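Local coordinates for protein vaginolysin (Gardnerella vaginalis, PDB 5IMY) that probably binds cholesterol in host membranes and acts as a pore-forming toxin of the cholesterol-dependent cytolysin family, at residues N27-I39 with L242-V254. Numbering follows the deposited sequence.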
# COMPACT_ATOMS: atom_id res chain seq x y z
N ASN A 27 -43.49 39.00 -9.64
CA ASN A 27 -42.19 39.65 -9.60
C ASN A 27 -41.44 39.33 -8.31
O ASN A 27 -40.22 39.19 -8.32
CB ASN A 27 -42.35 41.17 -9.76
CG ASN A 27 -42.65 41.58 -11.19
OD1 ASN A 27 -42.32 40.86 -12.13
ND2 ASN A 27 -43.27 42.74 -11.35
N TYR A 28 -42.17 39.20 -7.20
CA TYR A 28 -41.51 38.88 -5.93
C TYR A 28 -40.92 37.48 -5.96
O TYR A 28 -39.79 37.28 -5.50
CB TYR A 28 -42.50 39.03 -4.78
CG TYR A 28 -41.94 38.61 -3.44
CD1 TYR A 28 -40.97 39.38 -2.81
CD2 TYR A 28 -42.38 37.45 -2.82
CE1 TYR A 28 -40.45 39.00 -1.58
CE2 TYR A 28 -41.86 37.06 -1.59
CZ TYR A 28 -40.90 37.84 -0.98
OH TYR A 28 -40.38 37.46 0.24
N LEU A 29 -41.65 36.50 -6.48
CA LEU A 29 -41.15 35.14 -6.52
C LEU A 29 -40.05 34.98 -7.56
O LEU A 29 -39.13 34.17 -7.38
CB LEU A 29 -42.29 34.16 -6.80
CG LEU A 29 -43.47 34.20 -5.83
CD1 LEU A 29 -44.49 33.14 -6.19
CD2 LEU A 29 -43.01 34.04 -4.39
N TRP A 30 -40.12 35.73 -8.66
CA TRP A 30 -39.08 35.65 -9.69
C TRP A 30 -37.79 36.32 -9.25
O TRP A 30 -36.70 35.87 -9.62
CB TRP A 30 -39.57 36.28 -10.99
CG TRP A 30 -40.45 35.40 -11.83
CD1 TRP A 30 -40.39 34.04 -11.93
CD2 TRP A 30 -41.50 35.82 -12.70
NE1 TRP A 30 -41.35 33.59 -12.81
CE2 TRP A 30 -42.05 34.66 -13.29
CE3 TRP A 30 -42.04 37.06 -13.04
CZ2 TRP A 30 -43.10 34.71 -14.20
CZ3 TRP A 30 -43.09 37.11 -13.94
CH2 TRP A 30 -43.61 35.94 -14.51
N ASP A 31 -37.89 37.40 -8.47
CA ASP A 31 -36.73 38.19 -8.09
C ASP A 31 -36.09 37.74 -6.79
O ASP A 31 -35.21 38.44 -6.27
CB ASP A 31 -37.13 39.67 -7.99
CG ASP A 31 -37.65 40.22 -9.30
OD1 ASP A 31 -37.50 39.55 -10.34
OD2 ASP A 31 -38.22 41.34 -9.29
N LEU A 32 -36.50 36.60 -6.24
CA LEU A 32 -35.79 36.03 -5.10
C LEU A 32 -34.37 35.68 -5.51
O LEU A 32 -34.13 35.12 -6.58
CB LEU A 32 -36.51 34.78 -4.59
CG LEU A 32 -37.91 34.97 -3.99
CD1 LEU A 32 -38.60 33.62 -3.88
CD2 LEU A 32 -37.83 35.64 -2.63
N GLN A 33 -33.41 36.03 -4.65
CA GLN A 33 -31.99 35.82 -4.92
C GLN A 33 -31.42 34.88 -3.87
O GLN A 33 -31.22 35.28 -2.72
CB GLN A 33 -31.24 37.15 -4.91
CG GLN A 33 -31.16 37.82 -6.27
CD GLN A 33 -30.56 39.21 -6.18
OE1 GLN A 33 -31.06 40.07 -5.44
NE2 GLN A 33 -29.49 39.45 -6.92
N TYR A 34 -31.15 33.64 -4.26
CA TYR A 34 -30.51 32.68 -3.39
C TYR A 34 -29.57 31.80 -4.20
O TYR A 34 -29.67 31.72 -5.43
CB TYR A 34 -31.53 31.81 -2.64
CG TYR A 34 -32.57 31.18 -3.53
CD1 TYR A 34 -32.40 29.90 -4.04
CD2 TYR A 34 -33.72 31.88 -3.87
CE1 TYR A 34 -33.36 29.32 -4.86
CE2 TYR A 34 -34.68 31.31 -4.69
CZ TYR A 34 -34.50 30.03 -5.18
OH TYR A 34 -35.45 29.47 -5.99
N ASP A 35 -28.64 31.17 -3.50
CA ASP A 35 -27.72 30.20 -4.10
C ASP A 35 -28.35 28.83 -3.93
O ASP A 35 -28.32 28.25 -2.85
CB ASP A 35 -26.35 30.29 -3.43
CG ASP A 35 -25.49 29.06 -3.66
OD1 ASP A 35 -24.59 28.81 -2.84
OD2 ASP A 35 -25.72 28.35 -4.67
N LYS A 36 -28.94 28.30 -5.01
CA LYS A 36 -29.77 27.12 -4.86
C LYS A 36 -29.00 25.91 -4.35
O LYS A 36 -29.63 24.89 -4.04
CB LYS A 36 -30.46 26.70 -6.17
CG LYS A 36 -30.34 27.65 -7.37
CD LYS A 36 -31.00 27.05 -8.61
CE LYS A 36 -30.49 25.64 -8.90
NZ LYS A 36 -29.01 25.50 -8.70
N THR A 37 -27.67 25.97 -4.26
CA THR A 37 -26.92 24.85 -3.70
C THR A 37 -26.78 24.97 -2.19
O THR A 37 -27.29 24.13 -1.44
CB THR A 37 -25.54 24.73 -4.35
OG1 THR A 37 -25.67 24.70 -5.78
CG2 THR A 37 -24.85 23.45 -3.88
N ASN A 38 -26.09 26.02 -1.72
CA ASN A 38 -25.86 26.16 -0.29
C ASN A 38 -27.14 26.38 0.50
O ASN A 38 -27.12 26.27 1.73
CB ASN A 38 -24.88 27.30 -0.02
CG ASN A 38 -23.44 26.89 -0.22
OD1 ASN A 38 -22.78 26.41 0.70
ND2 ASN A 38 -22.93 27.07 -1.44
N ILE A 39 -28.26 26.69 -0.17
CA ILE A 39 -29.50 26.92 0.55
C ILE A 39 -30.02 25.62 1.14
O ILE A 39 -30.71 25.63 2.17
CB ILE A 39 -30.54 27.58 -0.38
CG1 ILE A 39 -31.71 28.14 0.43
CG2 ILE A 39 -31.07 26.59 -1.42
CD1 ILE A 39 -31.34 29.33 1.30
N LEU A 242 -46.60 36.42 1.75
CA LEU A 242 -45.53 35.43 1.84
C LEU A 242 -44.31 35.98 2.57
O LEU A 242 -43.75 35.30 3.44
CB LEU A 242 -45.15 34.95 0.44
CG LEU A 242 -46.04 33.87 -0.18
CD1 LEU A 242 -47.51 34.06 0.16
CD2 LEU A 242 -45.85 33.87 -1.69
N LYS A 243 -43.89 37.20 2.23
CA LYS A 243 -42.81 37.86 2.95
C LYS A 243 -42.98 37.70 4.45
O LYS A 243 -42.07 37.23 5.15
CB LYS A 243 -42.77 39.34 2.57
CG LYS A 243 -41.87 40.23 3.42
CD LYS A 243 -40.40 40.09 3.05
CE LYS A 243 -39.57 41.21 3.67
NZ LYS A 243 -40.03 42.57 3.26
N ASN A 244 -44.15 38.08 4.96
CA ASN A 244 -44.54 37.71 6.32
C ASN A 244 -44.96 36.25 6.29
O ASN A 244 -45.86 35.88 5.53
CB ASN A 244 -45.67 38.59 6.83
CG ASN A 244 -45.67 39.98 6.21
OD1 ASN A 244 -44.92 40.86 6.64
ND2 ASN A 244 -46.51 40.18 5.21
N ARG A 245 -44.32 35.43 7.13
CA ARG A 245 -44.39 33.97 7.13
C ARG A 245 -43.01 33.39 6.85
O ARG A 245 -42.78 32.19 7.03
CB ARG A 245 -45.38 33.39 6.12
CG ARG A 245 -46.84 33.50 6.55
CD ARG A 245 -47.75 32.81 5.56
NE ARG A 245 -49.15 33.13 5.81
CZ ARG A 245 -49.84 32.69 6.85
NH1 ARG A 245 -49.26 31.91 7.76
NH2 ARG A 245 -51.11 33.03 7.00
N GLY A 246 -42.08 34.24 6.41
CA GLY A 246 -40.72 33.82 6.21
C GLY A 246 -40.42 33.20 4.86
O GLY A 246 -39.53 32.35 4.77
N VAL A 247 -41.15 33.59 3.82
CA VAL A 247 -40.87 33.13 2.46
C VAL A 247 -40.12 34.26 1.76
O VAL A 247 -40.72 35.19 1.23
CB VAL A 247 -42.15 32.75 1.71
CG1 VAL A 247 -41.81 32.17 0.35
CG2 VAL A 247 -42.97 31.76 2.52
N ASP A 248 -38.79 34.17 1.79
CA ASP A 248 -37.93 35.17 1.19
C ASP A 248 -36.68 34.46 0.68
O ASP A 248 -36.57 33.23 0.76
CB ASP A 248 -37.59 36.27 2.19
CG ASP A 248 -37.09 35.72 3.52
OD1 ASP A 248 -37.29 34.52 3.78
OD2 ASP A 248 -36.51 36.49 4.31
N ASN A 249 -35.74 35.23 0.14
CA ASN A 249 -34.54 34.62 -0.42
C ASN A 249 -33.70 33.89 0.62
O ASN A 249 -32.80 33.14 0.25
CB ASN A 249 -33.66 35.66 -1.14
CG ASN A 249 -33.82 37.06 -0.59
OD1 ASN A 249 -33.98 37.26 0.62
ND2 ASN A 249 -33.77 38.05 -1.48
N LYS A 250 -33.98 34.08 1.91
CA LYS A 250 -33.33 33.27 2.94
C LYS A 250 -33.99 31.90 3.07
O LYS A 250 -33.33 30.94 3.48
CB LYS A 250 -33.37 33.99 4.29
CG LYS A 250 -32.19 34.91 4.54
CD LYS A 250 -31.91 35.06 6.03
CE LYS A 250 -31.29 33.80 6.61
NZ LYS A 250 -31.53 33.67 8.07
N ARG A 251 -35.27 31.80 2.73
CA ARG A 251 -36.01 30.53 2.79
C ARG A 251 -36.97 30.51 1.61
O ARG A 251 -38.17 30.74 1.76
CB ARG A 251 -36.75 30.39 4.12
CG ARG A 251 -35.83 30.21 5.31
CD ARG A 251 -36.48 30.66 6.60
NE ARG A 251 -36.83 32.08 6.57
CZ ARG A 251 -36.94 32.85 7.64
NH1 ARG A 251 -36.73 32.36 8.86
NH2 ARG A 251 -37.26 34.13 7.50
N PRO A 252 -36.46 30.23 0.41
CA PRO A 252 -37.30 30.33 -0.79
C PRO A 252 -38.36 29.25 -0.80
O PRO A 252 -38.28 28.27 -0.04
CB PRO A 252 -36.30 30.14 -1.94
CG PRO A 252 -34.95 30.31 -1.33
CD PRO A 252 -35.07 29.87 0.08
N PRO A 253 -39.38 29.39 -1.65
CA PRO A 253 -40.42 28.37 -1.74
C PRO A 253 -40.11 27.27 -2.74
O PRO A 253 -39.49 27.48 -3.79
CB PRO A 253 -41.64 29.18 -2.20
CG PRO A 253 -41.07 30.30 -2.99
CD PRO A 253 -39.74 30.62 -2.38
N VAL A 254 -40.57 26.06 -2.40
CA VAL A 254 -40.48 24.90 -3.27
C VAL A 254 -41.83 24.19 -3.25
O VAL A 254 -42.64 24.39 -2.35
CB VAL A 254 -39.36 23.92 -2.84
CG1 VAL A 254 -38.02 24.64 -2.77
CG2 VAL A 254 -39.68 23.28 -1.50
O HOH W 1 -38.21 29.59 -5.36
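P252 lies over one face of the Y34 ring: its CG sits 3.4 Å from the ring centroid, 18° off the normal, a CH-pi contact, while P252 CB comes up to Y34 CE2. From further along the chain I39 meets the same proline tip to tip, with I39 CG1 3.8 Å from P252 CD; CG1 stands anti to the backbone N (chi1 -166°), and the turn at chi2 brings CD1 to K250 O. L32 divides its branches, CD1 reaching P253 CD at 3.5 Å and CD2 resting on the D248–N249 peptide. At the other end L29 crosses L242 at about a right angle, CD2 against CD2. Beside them, with CG anti to the backbone N (chi1 175°), the Y28 ring extends toward the loop and its hydroxyl donates to V247 O. This is a very short bond, 2.5 Å between Y28 OH and V247 O, and the acceptor lies at the ring edge, in plane. A water joins Y34 OH (2.8 Å) to P253 O, to which it donates.

The receiving loop is shaped by a Schellman motif, V247 N to L242 O and G246 N to K243 O, that closes helix 240-243, and by a type I turn from D248 to R251. Strand 253-261 then enters the large antiparallel sheet. F354 meets the Y34 ring, and K356 NZ hydrogen-bonds to L32 O. Segment 27-39, running on from helix 22-30, thus packs against the start of strand 253-261 and the loop before it through apolar contacts on P252 and P253 and close packing on the D248-N249 turn, with one tyrosine hydroxyl and one water serving a loop carbonyl (V247) and one at the strand's start (P253).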